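Local coordinates for Galactose/lactose metabolism regulatory protein GAL80 (Saccharomyces cerevisiae, PDB 3BTV) that represses the yeast galactose and lactose metabolic genes by binding the activator GAL4 and blocking its transcriptional activation when no inducing sugar is present, at residues P108-S113 with K140-R145; Y121-W126 with Q148-L153. The protein carries 1 engineered substitution. All coordinates share one frame; numbering follows the deposited sequence.

Contact 1 (P108-S113 with K140-R145)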
ATOM      1  N   PRO B 108      27.069 -30.297   9.186  1.00 85.10           N
ATOM      2  CA  PRO B 108      27.706 -31.587   9.477  1.00 83.74           C
ATOM      3  C   PRO B 108      27.104 -32.693   8.623  1.00 82.56           C
ATOM      4  O   PRO B 108      27.816 -33.574   8.147  1.00 88.52           O
ATOM      5  CB  PRO B 108      27.361 -31.826  10.953  1.00 98.55           C
ATOM      6  CG  PRO B 108      27.014 -30.471  11.501  1.00 87.62           C
ATOM      7  CD  PRO B 108      26.379 -29.742  10.365  1.00 92.39           C
ATOM      8  N   LEU B 109      25.790 -32.642   8.439  1.00 78.47           N
ATOM      9  CA  LEU B 109      25.089 -33.631   7.628  1.00 85.60           C
ATOM     10  C   LEU B 109      25.665 -33.682   6.211  1.00 70.62           C
ATOM     11  O   LEU B 109      25.952 -34.752   5.685  1.00 86.64           O
ATOM     12  CB  LEU B 109      23.588 -33.306   7.585  1.00 70.30           C
ATOM     13  CG  LEU B 109      22.638 -34.319   6.933  1.00 96.02           C
ATOM     14  CD1 LEU B 109      21.236 -34.182   7.509  1.00 88.11           C
ATOM     15  CD2 LEU B 109      22.610 -34.157   5.418  1.00102.65           C
ATOM     16  N   LEU B 110      25.821 -32.514   5.594  1.00 78.17           N
ATOM     17  CA  LEU B 110      26.379 -32.450   4.249  1.00 73.14           C
ATOM     18  C   LEU B 110      27.787 -33.031   4.227  1.00 84.43           C
ATOM     19  O   LEU B 110      28.199 -33.651   3.246  1.00101.26           O
ATOM     20  CB  LEU B 110      26.404 -31.011   3.741  1.00 71.24           C
ATOM     21  CG  LEU B 110      25.124 -30.517   3.077  1.00 78.89           C
ATOM     22  CD1 LEU B 110      25.198 -29.027   2.847  1.00 71.50           C
ATOM     23  CD2 LEU B 110      24.885 -31.264   1.764  1.00 79.03           C
ATOM     24  N   GLU B 111      28.523 -32.834   5.314  1.00 85.13           N
ATOM     25  CA  GLU B 111      29.881 -33.358   5.394  1.00 81.18           C
ATOM     26  C   GLU B 111      29.888 -34.881   5.476  1.00 92.77           C
ATOM     27  O   GLU B 111      30.603 -35.537   4.720  1.00102.66           O
ATOM     28  CB  GLU B 111      30.644 -32.741   6.566  1.00 91.56           C
ATOM     29  CG  GLU B 111      32.139 -33.028   6.541  1.00 94.55           C
ATOM     30  CD  GLU B 111      32.838 -32.399   5.347  1.00113.39           C
ATOM     31  OE1 GLU B 111      32.172 -31.664   4.586  1.00121.54           O
ATOM     32  OE2 GLU B 111      34.054 -32.636   5.170  1.00124.34           O
ATOM     33  N   PHE B 112      29.097 -35.443   6.390  1.00101.04           N
ATOM     34  CA  PHE B 112      28.993 -36.898   6.512  1.00100.14           C
ATOM     35  C   PHE B 112      28.371 -37.472   5.242  1.00 85.54           C
ATOM     36  O   PHE B 112      28.614 -38.620   4.875  1.00101.10           O
ATOM     37  CB  PHE B 112      28.135 -37.292   7.719  1.00112.19           C
ATOM     38  CG  PHE B 112      28.683 -36.831   9.043  1.00120.58           C
ATOM     39  CD1 PHE B 112      27.979 -35.921   9.820  1.00108.88           C
ATOM     40  CD2 PHE B 112      29.894 -37.317   9.517  1.00119.59           C
ATOM     41  CE1 PHE B 112      28.477 -35.498  11.041  1.00114.48           C
ATOM     42  CE2 PHE B 112      30.398 -36.898  10.735  1.00111.06           C
ATOM     43  CZ  PHE B 112      29.689 -35.989  11.499  1.00113.89           C
ATOM     44  N   SER B 113      27.554 -36.652   4.588  1.00 85.62           N
ATOM     45  CA  SER B 113      26.878 -37.028   3.352  1.00 79.01           C
ATOM     46  C   SER B 113      27.835 -37.606   2.318  1.00101.98           C
ATOM     47  O   SER B 113      27.425 -38.342   1.417  1.00 93.97           O
ATOM     48  CB  SER B 113      26.184 -35.804   2.754  1.00 80.79           C
ATOM     49  OG  SER B 113      26.034 -35.942   1.351  1.00109.20           O
ATOM     50  N   LYS B 140      26.646 -22.746  -0.297  1.00 72.21           N
ATOM     51  CA  LYS B 140      28.007 -23.107  -0.671  1.00 63.67           C
ATOM     52  C   LYS B 140      28.311 -24.572  -0.359  1.00 75.75           C
ATOM     53  O   LYS B 140      28.786 -25.306  -1.224  1.00 86.24           O
ATOM     54  CB  LYS B 140      29.013 -22.177   0.016  1.00 79.38           C
ATOM     55  CG  LYS B 140      30.417 -22.217  -0.583  1.00 95.61           C
ATOM     56  CD  LYS B 140      31.444 -21.586   0.351  1.00104.75           C
ATOM     57  CE  LYS B 140      30.938 -20.271   0.932  1.00131.64           C
ATOM     58  NZ  LYS B 140      30.644 -19.239  -0.108  1.00132.64           N
ATOM     59  N   ALA B 141      28.021 -25.008   0.863  1.00 74.68           N
ATOM     60  CA  ALA B 141      28.273 -26.402   1.235  1.00 74.49           C
ATOM     61  C   ALA B 141      27.439 -27.382   0.400  1.00 76.71           C
ATOM     62  O   ALA B 141      27.914 -28.457   0.031  1.00 81.96           O
ATOM     63  CB  ALA B 141      28.033 -26.618   2.727  1.00 80.69           C
ATOM     64  N   ALA B 142      26.194 -27.017   0.098  1.00 76.97           N
ATOM     65  CA  ALA B 142      25.348 -27.877  -0.722  1.00 75.95           C
ATOM     66  C   ALA B 142      25.892 -27.950  -2.143  1.00 77.47           C
ATOM     67  O   ALA B 142      26.010 -29.026  -2.724  1.00 82.72           O
ATOM     68  CB  ALA B 142      23.913 -27.366  -0.733  1.00 62.44           C
ATOM     69  N   ALA B 143      26.219 -26.792  -2.699  1.00 74.82           N
ATOM     70  CA  ALA B 143      26.741 -26.718  -4.057  1.00 78.14           C
ATOM     71  C   ALA B 143      28.047 -27.499  -4.190  1.00 80.69           C
ATOM     72  O   ALA B 143      28.200 -28.306  -5.106  1.00 99.62           O
ATOM     73  CB  ALA B 143      26.924 -25.262  -4.477  1.00 73.71           C
ATOM     74  N   GLU B 144      28.980 -27.279  -3.269  1.00 93.14           N
ATOM     75  CA  GLU B 144      30.239 -28.021  -3.296  1.00 94.61           C
ATOM     76  C   GLU B 144      30.027 -29.477  -2.889  1.00 87.92           C
ATOM     77  O   GLU B 144      30.981 -30.233  -2.718  1.00 99.32           O
ATOM     78  CB  GLU B 144      31.306 -27.353  -2.418  1.00118.60           C
ATOM     79  CG  GLU B 144      30.947 -27.237  -0.945  1.00147.81           C
ATOM     80  CD  GLU B 144      31.999 -26.484  -0.148  1.00163.29           C
ATOM     81  OE1 GLU B 144      33.179 -26.886  -0.193  1.00169.14           O
ATOM     82  OE2 GLU B 144      31.647 -25.492   0.526  1.00168.73           O
ATOM     83  N   ARG B 145      28.766 -29.861  -2.735  1.00 92.92           N
ATOM     84  CA  ARG B 145      28.419 -31.246  -2.443  1.00 98.29           C
ATOM     85  C   ARG B 145      27.887 -31.924  -3.702  1.00 85.47           C
ATOM     86  O   ARG B 145      27.910 -33.146  -3.818  1.00 86.91           O
ATOM     87  CB  ARG B 145      27.380 -31.325  -1.319  1.00 99.31           C
ATOM     88  CG  ARG B 145      26.933 -32.745  -0.986  1.00 85.95           C
ATOM     89  CD  ARG B 145      28.132 -33.654  -0.728  1.00 78.02           C
ATOM     90  NE  ARG B 145      27.729 -35.048  -0.558  1.00 90.42           N
ATOM     91  CZ  ARG B 145      27.589 -35.920  -1.553  1.00 95.74           C
ATOM     92  NH1 ARG B 145      27.810 -35.544  -2.803  1.00 83.90           N
ATOM     93  NH2 ARG B 145      27.225 -37.171  -1.294  1.00 91.03           N
TER
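Arg145 reaches Ser113 with CG anti to its backbone N (chi1 178°) and a bend at chi2 (52°), while Ser113 sets OG anti to its own N (chi1 154°); these torsions bring guanidinium and hydroxyl together near the C-terminal ends of two neighbouring helices of the Rossmann fold. Helices 102-112 and 132-143 pack side by side along the parallel sheet, and near those ends they meet through one leucine, Leu110, and a polar grip of Arg145 on Ser113. The grip is side-on and uses two nitrogens. Arg145 NE donates to Ser113 OG at 2.7 Å, with the hydroxyl oxygen tilted from the guanidinium plane, and Arg145 NH2 donates to Ser113 O at 3.0 Å. That carbonyl oxygen lies close to the guanidinium plane, yet NH2 itself stands above the plane of the carbonyl. Holding hydroxyl and carbonyl of one residue together should limit rotation of the arginine head, whose side chain also packs on Leu119 and Lys114.

Next to this polar end, Leu110 reaches across to helix 132-143. Its CD2 meets the aliphatic base of the arginine, 3.7 Å from Arg145 CG, so Arg145 takes part in both halves of the contact, its CG packing on Leu110 and its guanidinium bonding Ser113. The other leucine branch turns to the small residues of helix 132-143: Leu110 CD1 lies 3.7 Å from Ala141 CB and 4.2 Å from Ala142 CB. Beside these short side chains, the branch comes close to the helix backbone, Leu110 CD1 lying 3.5 Å from Ala142 N.

Contact 2 (Y121-W126 with Q148-L153)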
ATOM      1  N   TYR B 121      19.529 -35.799  -3.687  1.00 76.49           N
ATOM      2  CA  TYR B 121      18.648 -34.691  -3.365  1.00 62.79           C
ATOM      3  C   TYR B 121      18.718 -34.226  -1.926  1.00 63.92           C
ATOM      4  O   TYR B 121      18.784 -35.036  -1.000  1.00 74.11           O
ATOM      5  CB  TYR B 121      17.202 -35.064  -3.690  1.00 62.59           C
ATOM      6  CG  TYR B 121      16.977 -35.451  -5.129  1.00 81.72           C
ATOM      7  CD1 TYR B 121      16.807 -36.783  -5.493  1.00 86.71           C
ATOM      8  CD2 TYR B 121      16.937 -34.488  -6.128  1.00 91.72           C
ATOM      9  CE1 TYR B 121      16.599 -37.142  -6.813  1.00 82.77           C
ATOM     10  CE2 TYR B 121      16.732 -34.836  -7.450  1.00 96.84           C
ATOM     11  CZ  TYR B 121      16.564 -36.162  -7.788  1.00 98.97           C
ATOM     12  OH  TYR B 121      16.360 -36.505  -9.104  1.00106.80           O
ATOM     13  N   LEU B 122      18.682 -32.910  -1.751  1.00 61.62           N
ATOM     14  CA  LEU B 122      18.538 -32.318  -0.428  1.00 65.91           C
ATOM     15  C   LEU B 122      17.340 -31.379  -0.410  1.00 60.29           C
ATOM     16  O   LEU B 122      17.280 -30.408  -1.170  1.00 64.10           O
ATOM     17  CB  LEU B 122      19.799 -31.568  -0.007  1.00 62.67           C
ATOM     18  CG  LEU B 122      19.651 -30.829   1.327  1.00 72.80           C
ATOM     19  CD1 LEU B 122      19.409 -31.829   2.466  1.00 63.35           C
ATOM     20  CD2 LEU B 122      20.880 -29.967   1.608  1.00 70.90           C
ATOM     21  N   PHE B 123      16.389 -31.675   0.463  1.00 61.74           N
ATOM     22  CA  PHE B 123      15.131 -30.944   0.527  1.00 52.92           C
ATOM     23  C   PHE B 123      15.071 -30.214   1.866  1.00 61.59           C
ATOM     24  O   PHE B 123      15.091 -30.851   2.922  1.00 64.29           O
ATOM     25  CB  PHE B 123      13.984 -31.949   0.422  1.00 64.54           C
ATOM     26  CG  PHE B 123      12.623 -31.328   0.245  1.00 55.25           C
ATOM     27  CD1 PHE B 123      11.531 -32.125  -0.070  1.00 61.80           C
ATOM     28  CD2 PHE B 123      12.430 -29.971   0.392  1.00 69.68           C
ATOM     29  CE1 PHE B 123      10.272 -31.574  -0.237  1.00 56.39           C
ATOM     30  CE2 PHE B 123      11.171 -29.411   0.221  1.00 70.13           C
ATOM     31  CZ  PHE B 123      10.093 -30.212  -0.088  1.00 56.51           C
ATOM     32  N   VAL B 124      15.009 -28.883   1.824  1.00 59.84           N
ATOM     33  CA  VAL B 124      14.950 -28.076   3.047  1.00 48.24           C
ATOM     34  C   VAL B 124      13.736 -27.172   3.034  1.00 52.76           C
ATOM     35  O   VAL B 124      13.342 -26.672   1.985  1.00 63.20           O
ATOM     36  CB  VAL B 124      16.234 -27.221   3.243  1.00 58.72           C
ATOM     37  CG1 VAL B 124      16.187 -26.458   4.564  1.00 57.98           C
ATOM     38  CG2 VAL B 124      17.484 -28.114   3.200  1.00 54.40           C
ATOM     39  N   GLU B 125      13.142 -26.953   4.199  1.00 56.68           N
ATOM     40  CA  GLU B 125      12.015 -26.033   4.293  1.00 48.98           C
ATOM     41  C   GLU B 125      12.455 -24.583   4.363  1.00 54.02           C
ATOM     42  O   GLU B 125      13.571 -24.286   4.780  1.00 62.34           O
ATOM     43  CB  GLU B 125      11.148 -26.378   5.496  1.00 58.04           C
ATOM     44  CG  GLU B 125      10.360 -27.647   5.281  1.00 71.06           C
ATOM     45  CD  GLU B 125       9.319 -27.855   6.345  1.00 97.10           C
ATOM     46  OE1 GLU B 125       9.676 -27.729   7.538  1.00 78.47           O
ATOM     47  OE2 GLU B 125       8.151 -28.136   5.988  1.00111.98           O
ATOM     48  N   TRP B 126      11.582 -23.689   3.912  1.00 47.17           N
ATOM     49  CA  TRP B 126      11.791 -22.255   4.076  1.00 47.97           C
ATOM     50  C   TRP B 126      11.392 -21.907   5.506  1.00 65.32           C
ATOM     51  O   TRP B 126      10.381 -22.402   5.986  1.00 60.98           O
ATOM     52  CB  TRP B 126      10.944 -21.465   3.072  1.00 42.01           C
ATOM     53  CG  TRP B 126      11.087 -19.982   3.246  1.00 44.66           C
ATOM     54  CD1 TRP B 126      10.219 -19.152   3.877  1.00 42.62           C
ATOM     55  CD2 TRP B 126      12.184 -19.168   2.817  1.00 44.90           C
ATOM     56  NE1 TRP B 126      10.703 -17.873   3.873  1.00 50.61           N
ATOM     57  CE2 TRP B 126      11.913 -17.855   3.229  1.00 49.54           C
ATOM     58  CE3 TRP B 126      13.377 -19.428   2.137  1.00 52.40           C
ATOM     59  CZ2 TRP B 126      12.781 -16.789   2.967  1.00 50.21           C
ATOM     60  CZ3 TRP B 126      14.235 -18.373   1.873  1.00 43.75           C
ATOM     61  CH2 TRP B 126      13.938 -17.073   2.295  1.00 51.37           C
ATOM     62  N   GLN B 148      21.405 -32.133  -6.012  1.00 70.05           N
ATOM     63  CA  GLN B 148      20.334 -31.236  -6.411  1.00 69.79           C
ATOM     64  C   GLN B 148      19.569 -30.838  -5.162  1.00 66.62           C
ATOM     65  O   GLN B 148      19.254 -31.689  -4.323  1.00 78.26           O
ATOM     66  CB  GLN B 148      19.387 -31.906  -7.402  1.00 69.86           C
ATOM     67  CG  GLN B 148      18.157 -31.075  -7.706  1.00 68.56           C
ATOM     68  CD  GLN B 148      18.476 -29.843  -8.523  1.00 83.41           C
ATOM     69  OE1 GLN B 148      18.318 -28.709  -8.062  1.00 72.55           O
ATOM     70  NE2 GLN B 148      18.934 -30.060  -9.748  1.00 65.42           N
ATOM     71  N   THR B 149      19.275 -29.549  -5.037  1.00 69.98           N
ATOM     72  CA  THR B 149      18.602 -29.052  -3.847  1.00 65.11           C
ATOM     73  C   THR B 149      17.168 -28.617  -4.132  1.00 65.24           C
ATOM     74  O   THR B 149      16.834 -28.196  -5.242  1.00 62.77           O
ATOM     75  CB  THR B 149      19.366 -27.875  -3.203  1.00 70.90           C
ATOM     76  OG1 THR B 149      19.216 -26.702  -4.010  1.00 69.12           O
ATOM     77  CG2 THR B 149      20.852 -28.204  -3.048  1.00 66.92           C
ATOM     78  N   ILE B 150      16.323 -28.734  -3.115  1.00 65.05           N
ATOM     79  CA  ILE B 150      14.949 -28.257  -3.186  1.00 58.44           C
ATOM     80  C   ILE B 150      14.662 -27.399  -1.956  1.00 50.85           C
ATOM     81  O   ILE B 150      15.065 -27.749  -0.847  1.00 63.09           O
ATOM     82  CB  ILE B 150      13.946 -29.432  -3.235  1.00 52.96           C
ATOM     83  CG1 ILE B 150      14.329 -30.439  -4.323  1.00 49.31           C
ATOM     84  CG2 ILE B 150      12.513 -28.934  -3.455  1.00 50.88           C
ATOM     85  CD1 ILE B 150      14.813 -31.808  -3.798  1.00 50.62           C
ATOM     86  N   ILE B 151      13.989 -26.269  -2.151  1.00 50.70           N
ATOM     87  CA  ILE B 151      13.495 -25.481  -1.026  1.00 43.58           C
ATOM     88  C   ILE B 151      11.971 -25.568  -1.021  1.00 52.84           C
ATOM     89  O   ILE B 151      11.345 -25.534  -2.078  1.00 57.78           O
ATOM     90  CB  ILE B 151      13.934 -23.989  -1.101  1.00 49.91           C
ATOM     91  CG1 ILE B 151      13.576 -23.241   0.190  1.00 52.84           C
ATOM     92  CG2 ILE B 151      13.304 -23.281  -2.294  1.00 50.08           C
ATOM     93  CD1 ILE B 151      14.503 -23.593   1.380  1.00 49.32           C
ATOM     94  N   SER B 152      11.377 -25.671   0.162  1.00 51.41           N
ATOM     95  CA  SER B 152       9.927 -25.739   0.280  1.00 42.80           C
ATOM     96  C   SER B 152       9.238 -24.378   0.101  1.00 46.70           C
ATOM     97  O   SER B 152       8.646 -23.839   1.040  1.00 57.19           O
ATOM     98  CB  SER B 152       9.525 -26.344   1.621  1.00 62.57           C
ATOM     99  OG  SER B 152       8.153 -26.695   1.610  1.00 62.76           O
ATOM    100  N   LEU B 153       9.322 -23.819  -1.101  1.00 47.28           N
ATOM    101  CA  LEU B 153       8.513 -22.650  -1.455  1.00 38.84           C
ATOM    102  C   LEU B 153       7.272 -23.180  -2.195  1.00 41.93           C
ATOM    103  O   LEU B 153       7.040 -22.868  -3.362  1.00 44.54           O
ATOM    104  CB  LEU B 153       9.310 -21.670  -2.320  1.00 39.98           C
ATOM    105  CG  LEU B 153      10.436 -20.905  -1.591  1.00 58.72           C
ATOM    106  CD1 LEU B 153      11.283 -20.076  -2.555  1.00 47.48           C
ATOM    107  CD2 LEU B 153       9.878 -19.997  -0.500  1.00 47.57           C
TER
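Strands 121-125 and 148-152 run parallel, their axes 4.6 Å apart and crossing at -20°, with Tyr121 beside Gln148 and Phe123 beside Ile150. Leu122 and Val124 each use both N-H and carbonyl: Leu122 N donates to Gln148 O, Ile150 N to Leu122 O at 2.7 Å, Val124 N to Ile150 O, and Ser152 N to Val124 O.

On the face carrying Tyr121, Phe123 and Ile150, a chi1 of -170° turns the phenylalanine ring away from its own N and across to the neighbouring strand. Ile150 CG2 then lies over one face of the ring, 4.2 Å from the Phe123 centroid, in a CH-pi contact, while Ser152 N sits at the ring's edge. Ile150 CD1 extends the other way, to Tyr121 CB at 4.0 Å. Helix 363-380 covers this face through Leu371 and Ile375, and the phenol of Tyr121 is hydrogen-bonded to His379.

On the opposite face, Ile151 CD1 packs against Val124 O at 3.3 Å. Beyond the strand, Leu153 CD2 rests over one face of the Trp126 indole, 3.9 Å from Trp126 CG, and Ile151 CG1 approaches the indole edge; Trp126 NE1 hydrogen-bonds to Thr211 O. Helix 405-424 packs on Trp126, Ile151 and Leu153. The pair forms the strands of a beta-alpha-beta unit at one margin of the parallel sheet of a Rossmann fold.

How the contacts relate
From the N terminus, the chain runs down helix 102-112, enters strand 121-125, crosses through helix 132-143 and returns as strand 148-152. Contact 1 closes the loop between the two helices, its segments 27 residues apart at their nearest ends; contact 2 closes the one between the two strands. Because helix and strand segments alternate along the sequence, the two closures cross instead of nesting. In this Rossmann fold, contact 1 joins neighbouring helices of one layer and contact 2 neighbouring strands of the sheet. The centres of contacts 1 and 2 lie about 13 Å apart, and the layers meet where Ala142 CB packs on Thr149 CG2 at 3.9 Å and Leu110 CD2 approaches Leu122 CD2.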